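Local coordinates for 3-phytase (Klebsiella pneumoniae, PDB 2WNH), which probably removes phosphate groups from phytate (inositol hexakisphosphate), as a phosphatase of the histidine acid phosphatase family, at residues W14-V19 and V322-R327; L22-I27 and I315-S320. The protein carries 3 engineered substitutions. One frame throughout, in Å; residues are numbered along the deposited sequence.

Contact 1: W14-V19 and V322-R327; sequences WQLEKV and VLERWR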
# COMPACT_ATOMS: atom_id res chain seq x y z
N TRP B 14 -21.23 -22.74 4.00
CA TRP B 14 -20.08 -23.57 4.36
C TRP B 14 -19.06 -22.72 5.07
O TRP B 14 -18.77 -21.63 4.61
CB TRP B 14 -19.44 -24.22 3.12
CG TRP B 14 -20.31 -25.27 2.52
CD1 TRP B 14 -20.98 -25.20 1.33
CD2 TRP B 14 -20.63 -26.54 3.10
NE1 TRP B 14 -21.69 -26.36 1.14
CE2 TRP B 14 -21.50 -27.20 2.20
CE3 TRP B 14 -20.27 -27.19 4.29
CZ2 TRP B 14 -22.01 -28.48 2.46
CZ3 TRP B 14 -20.77 -28.46 4.54
CH2 TRP B 14 -21.63 -29.09 3.63
N GLN B 15 -18.53 -23.23 6.17
CA GLN B 15 -17.58 -22.47 6.99
C GLN B 15 -16.29 -23.28 7.21
O GLN B 15 -16.34 -24.41 7.66
CB GLN B 15 -18.24 -22.19 8.34
CG GLN B 15 -17.34 -21.60 9.38
CD GLN B 15 -18.04 -21.57 10.72
OE1 GLN B 15 -18.19 -22.60 11.39
NE2 GLN B 15 -18.48 -20.38 11.11
N LEU B 16 -15.14 -22.69 6.90
CA LEU B 16 -13.87 -23.38 7.13
C LEU B 16 -13.43 -23.23 8.58
O LEU B 16 -13.31 -22.09 9.07
CB LEU B 16 -12.79 -22.83 6.19
CG LEU B 16 -11.37 -23.40 6.33
CD1 LEU B 16 -11.37 -24.89 6.00
CD2 LEU B 16 -10.47 -22.65 5.36
N GLU B 17 -13.21 -24.36 9.26
CA GLU B 17 -12.78 -24.34 10.67
C GLU B 17 -11.30 -24.54 10.92
O GLU B 17 -10.77 -24.04 11.92
CB GLU B 17 -13.48 -25.44 11.47
CG GLU B 17 -14.99 -25.37 11.47
CD GLU B 17 -15.54 -26.38 12.44
OE1 GLU B 17 -15.64 -26.09 13.64
OE2 GLU B 17 -15.88 -27.49 11.99
N LYS B 18 -10.63 -25.34 10.09
CA LYS B 18 -9.28 -25.79 10.42
C LYS B 18 -8.59 -26.27 9.16
O LYS B 18 -9.20 -26.95 8.34
CB LYS B 18 -9.33 -26.93 11.45
CG LYS B 18 -7.97 -27.53 11.88
CD LYS B 18 -7.04 -26.49 12.44
CE LYS B 18 -5.76 -27.11 13.01
NZ LYS B 18 -5.99 -27.81 14.32
N VAL B 19 -7.32 -25.90 9.03
CA VAL B 19 -6.46 -26.41 7.97
C VAL B 19 -5.28 -27.15 8.59
O VAL B 19 -4.63 -26.65 9.52
CB VAL B 19 -5.90 -25.24 7.09
CG1 VAL B 19 -4.96 -25.80 6.00
CG2 VAL B 19 -7.03 -24.42 6.42
N VAL B 322 -3.19 -31.23 1.80
CA VAL B 322 -4.00 -30.44 2.72
C VAL B 322 -5.22 -31.21 3.20
O VAL B 322 -5.94 -31.80 2.39
CB VAL B 322 -4.47 -29.09 2.10
CG1 VAL B 322 -5.33 -28.31 3.11
CG2 VAL B 322 -3.27 -28.25 1.62
N LEU B 323 -5.48 -31.13 4.51
CA LEU B 323 -6.78 -31.54 5.08
C LEU B 323 -7.48 -30.29 5.62
O LEU B 323 -6.88 -29.52 6.38
CB LEU B 323 -6.57 -32.49 6.25
CG LEU B 323 -5.62 -33.68 6.04
CD1 LEU B 323 -5.46 -34.44 7.37
CD2 LEU B 323 -6.13 -34.58 4.94
N GLU B 324 -8.74 -30.11 5.25
CA GLU B 324 -9.57 -29.01 5.76
C GLU B 324 -10.83 -29.53 6.44
O GLU B 324 -11.57 -30.30 5.84
CB GLU B 324 -10.00 -28.09 4.60
CG GLU B 324 -8.86 -27.21 4.03
CD GLU B 324 -9.25 -26.47 2.73
OE1 GLU B 324 -10.37 -26.70 2.19
OE2 GLU B 324 -8.43 -25.67 2.23
N ARG B 325 -11.09 -29.06 7.66
CA ARG B 325 -12.39 -29.33 8.31
C ARG B 325 -13.34 -28.17 8.04
O ARG B 325 -13.04 -27.03 8.36
CB ARG B 325 -12.24 -29.51 9.83
CG ARG B 325 -13.53 -30.04 10.47
CD ARG B 325 -13.36 -30.27 11.94
NE ARG B 325 -13.46 -29.05 12.74
CZ ARG B 325 -12.48 -28.54 13.48
NH1 ARG B 325 -11.27 -29.12 13.50
NH2 ARG B 325 -12.69 -27.44 14.20
N TRP B 326 -14.48 -28.51 7.44
CA TRP B 326 -15.55 -27.59 7.10
C TRP B 326 -16.80 -27.91 7.90
O TRP B 326 -17.01 -29.03 8.33
CB TRP B 326 -15.90 -27.71 5.62
CG TRP B 326 -14.84 -27.12 4.71
CD1 TRP B 326 -13.69 -27.74 4.25
CD2 TRP B 326 -14.84 -25.81 4.12
NE1 TRP B 326 -12.99 -26.89 3.43
CE2 TRP B 326 -13.67 -25.70 3.33
CE3 TRP B 326 -15.72 -24.71 4.20
CZ2 TRP B 326 -13.35 -24.53 2.61
CZ3 TRP B 326 -15.40 -23.54 3.48
CH2 TRP B 326 -14.22 -23.47 2.69
N ARG B 327 -17.64 -26.91 8.07
CA ARG B 327 -18.89 -27.08 8.80
C ARG B 327 -20.02 -26.51 7.95
O ARG B 327 -19.89 -25.42 7.36
CB ARG B 327 -18.81 -26.35 10.13
CG ARG B 327 -20.05 -26.46 10.96
CD ARG B 327 -19.66 -26.36 12.42
NE ARG B 327 -19.11 -25.05 12.75
CZ ARG B 327 -18.72 -24.70 13.97
NH1 ARG B 327 -18.83 -25.58 14.97
NH2 ARG B 327 -18.22 -23.49 14.20
O HOH W 1 -8.67 -28.76 15.13

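Contact 2: L22-I27 and I315-S320; sequences LSRHGI and IPPGSS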
# COMPACT_ATOMS: atom_id res chain seq x y z
N LEU B 22 0.69 -30.32 4.96
CA LEU B 22 2.01 -30.95 4.89
C LEU B 22 2.65 -30.55 3.56
O LEU B 22 2.26 -31.05 2.51
CB LEU B 22 1.88 -32.49 4.99
CG LEU B 22 3.21 -33.28 4.87
CD1 LEU B 22 4.20 -32.93 6.01
CD2 LEU B 22 2.98 -34.79 4.80
N SER B 23 3.67 -29.69 3.64
CA SER B 23 4.34 -29.12 2.49
C SER B 23 5.69 -29.79 2.27
O SER B 23 6.38 -30.10 3.24
CB SER B 23 4.59 -27.64 2.74
OG SER B 23 5.24 -27.02 1.62
N ARG B 24 6.07 -29.94 1.00
CA ARG B 24 7.45 -30.29 0.66
C ARG B 24 8.25 -29.01 0.75
O ARG B 24 7.71 -27.91 0.53
CB ARG B 24 7.53 -30.85 -0.78
CG ARG B 24 8.92 -31.42 -1.10
CD ARG B 24 9.08 -31.80 -2.58
NE ARG B 24 10.51 -32.12 -2.84
CZ ARG B 24 11.04 -32.35 -4.04
NH1 ARG B 24 10.28 -32.34 -5.13
NH2 ARG B 24 12.36 -32.57 -4.16
N HIS B 25 9.54 -29.14 1.03
CA HIS B 25 10.43 -27.98 0.89
C HIS B 25 10.43 -27.48 -0.57
O HIS B 25 9.98 -28.19 -1.50
CB HIS B 25 11.83 -28.35 1.37
CG HIS B 25 12.43 -29.49 0.63
ND1 HIS B 25 12.88 -29.39 -0.67
CD2 HIS B 25 12.66 -30.77 1.01
CE1 HIS B 25 13.36 -30.56 -1.06
NE2 HIS B 25 13.23 -31.41 -0.06
N GLY B 26 10.87 -26.25 -0.77
CA GLY B 26 10.99 -25.67 -2.10
C GLY B 26 12.22 -26.19 -2.85
O GLY B 26 12.89 -27.13 -2.40
N ILE B 27 12.48 -25.58 -4.00
CA ILE B 27 13.59 -26.00 -4.87
C ILE B 27 14.95 -26.01 -4.17
O ILE B 27 15.31 -25.07 -3.47
CB ILE B 27 13.63 -25.11 -6.14
CG1 ILE B 27 12.28 -25.17 -6.88
CG2 ILE B 27 14.84 -25.47 -7.05
CD1 ILE B 27 12.06 -23.98 -7.79
N ILE B 315 5.51 -35.32 -6.68
CA ILE B 315 5.46 -34.33 -5.60
C ILE B 315 6.46 -33.18 -5.90
O ILE B 315 7.66 -33.27 -5.58
CB ILE B 315 5.77 -35.01 -4.21
CG1 ILE B 315 4.82 -36.19 -3.94
CG2 ILE B 315 5.75 -33.98 -3.05
CD1 ILE B 315 5.48 -37.29 -3.04
N PRO B 316 6.00 -32.10 -6.56
CA PRO B 316 6.86 -30.96 -6.90
C PRO B 316 7.36 -30.16 -5.72
O PRO B 316 6.78 -30.20 -4.62
CB PRO B 316 5.94 -30.09 -7.78
CG PRO B 316 4.93 -31.06 -8.35
CD PRO B 316 4.65 -31.94 -7.14
N PRO B 317 8.46 -29.42 -5.90
CA PRO B 317 8.92 -28.55 -4.81
C PRO B 317 7.84 -27.54 -4.39
O PRO B 317 7.14 -26.98 -5.26
CB PRO B 317 10.13 -27.82 -5.42
CG PRO B 317 9.92 -27.96 -6.93
CD PRO B 317 9.32 -29.33 -7.09
N GLY B 318 7.72 -27.33 -3.09
CA GLY B 318 6.72 -26.44 -2.51
C GLY B 318 5.27 -26.90 -2.70
O GLY B 318 4.35 -26.14 -2.43
N SER B 319 5.06 -28.14 -3.14
CA SER B 319 3.71 -28.69 -3.24
C SER B 319 3.24 -29.11 -1.84
O SER B 319 4.06 -29.22 -0.93
CB SER B 319 3.70 -29.90 -4.18
OG SER B 319 4.43 -30.98 -3.61
N SER B 320 1.94 -29.32 -1.66
CA SER B 320 1.46 -29.74 -0.34
C SER B 320 0.20 -30.59 -0.38
O SER B 320 -0.56 -30.52 -1.34
CB SER B 320 1.25 -28.55 0.59
OG SER B 320 0.15 -27.77 0.19
O HOH W 2 3.69 -25.27 0.14

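Contact 1: W14-V19 and V322-R327
Leu16 covers one face of the Trp326 indole: CB stands 3.7 Å from the centroid of the six-membered ring, almost on its normal, a CH-pi contact, while CD1 lies nearer the rim, over CE2. At the ring edge, in plane, are the backbone of Trp14 and Gln15 and the carboxylate of Glu324, whose OE1 accepts the bond from Trp326 NE1 at 2.9 Å. The two strands are antiparallel, and a classic beta bulge interrupts their pairing: Glu17 and Lys18 both face Arg325, whose O takes a good bond from Glu17 N and a weak one from Lys18 N. Glu17 CG lies anti to its carbonyl carbon (chi1 -58°) and the chain runs on extended, bringing the carboxylate to two guanidinium groups. Arg327 is stacked on it, planes 21° apart, Glu17 OE1 3.4 Å above the guanidinium centre; no N-H points at the oxygen, so this salt bridge rests on charge. Arg325 is turned nearly square to the carboxylate; its NE gives a 3.0 Å salt-bridge bond to Glu17 OE2 from above the carboxylate plane. Gln15 suits the edge of Arg327, since its uncharged OE1 accepts from both NE and NH2 within the guanidinium plane. Arg334 adds a salt bridge to Glu17, Tyr75 binds Glu324 OE2, and Arg12 O of the second subunit accepts from Gln15 NE2. Lys18 lays CB over a face of the Arg325 guanidinium; Gly273 O and Val274 O hold Lys18 NZ and Arg325 NH1. One water accepts from both, 3.0 Å from Lys18 NZ and 3.1 Å from Arg325 NH1.

Contact 2: L22-I27 and I315-S320
Arg24 stretches its side chain along the backbone of Ile315 and Pro316, with CD 3.5 Å from Pro316 O. The chain is extended from CG to NE, with CG anti to the backbone N (chi1 -172°), and this carries NH1 to a hydrogen bond with Ile315 O, 2.8 Å long and bent at the hydrogen, in the carbonyl plane but with the oxygen tilted from the guanidinium plane. Arg24-His25-Gly26 matches the RHG signature of histidine acid phosphatases, in which the histidine of the family takes up the phosphoryl group. His25 points its CB away from residues 315-320, and ND1 bonds straight to Gly26 O at 2.8 Å, within the ring plane, which fixes the ring's rotation. Opposing the signature is a type II turn, Pro316 to Ser319. Proline and glycine fit its two central places: Pro317 has the fixed phi needed at the first, and Gly318 accepts the positive phi of the second. Ser319 closes the turn twice over, its N and its OG (2.7 Å) both bonding Pro316 O. Gly318 N donates to His25 O at 2.9 Å, from above the carbonyl plane, and Arg24 N bonds Ser319 O almost straight. The Pro317 ring packs against Ile27, CG to CG1 3.7 Å. A water donates to both Ser23 OG and Gly318 O. Beyond the pair, Glu212 forms a salt bridge with Arg24 NH2, helix 99-112 covers His25, helix 291-301 packs on Leu22, Arg24 and Ile315, and strand 334-342 backs Pro316 and Ser319, while strand 284-289 continues the sheet beside Ser23.

How the contacts relate
Contact 1 lies within the pairing of strands 14-24 and 320-328; contact 2 sits at its end, where one strand begins and the other runs into the 25-27 loop. Their centres are about 21 Å apart, and contact 2 is nested inside the chain loop that contact 1 closes. Contact 1 is centred about 21 Å from the centre of the chain, where a second subunit meets it, with a bound sodium ion about 11 Å from the Leu16 side chain. Contact 2 is centred about 5 Å from that point, and no other protein chain touches it. Strand 14-24 runs from a subunit interface to the RHG signature, consistent with the family's active site lying at its C-terminal end.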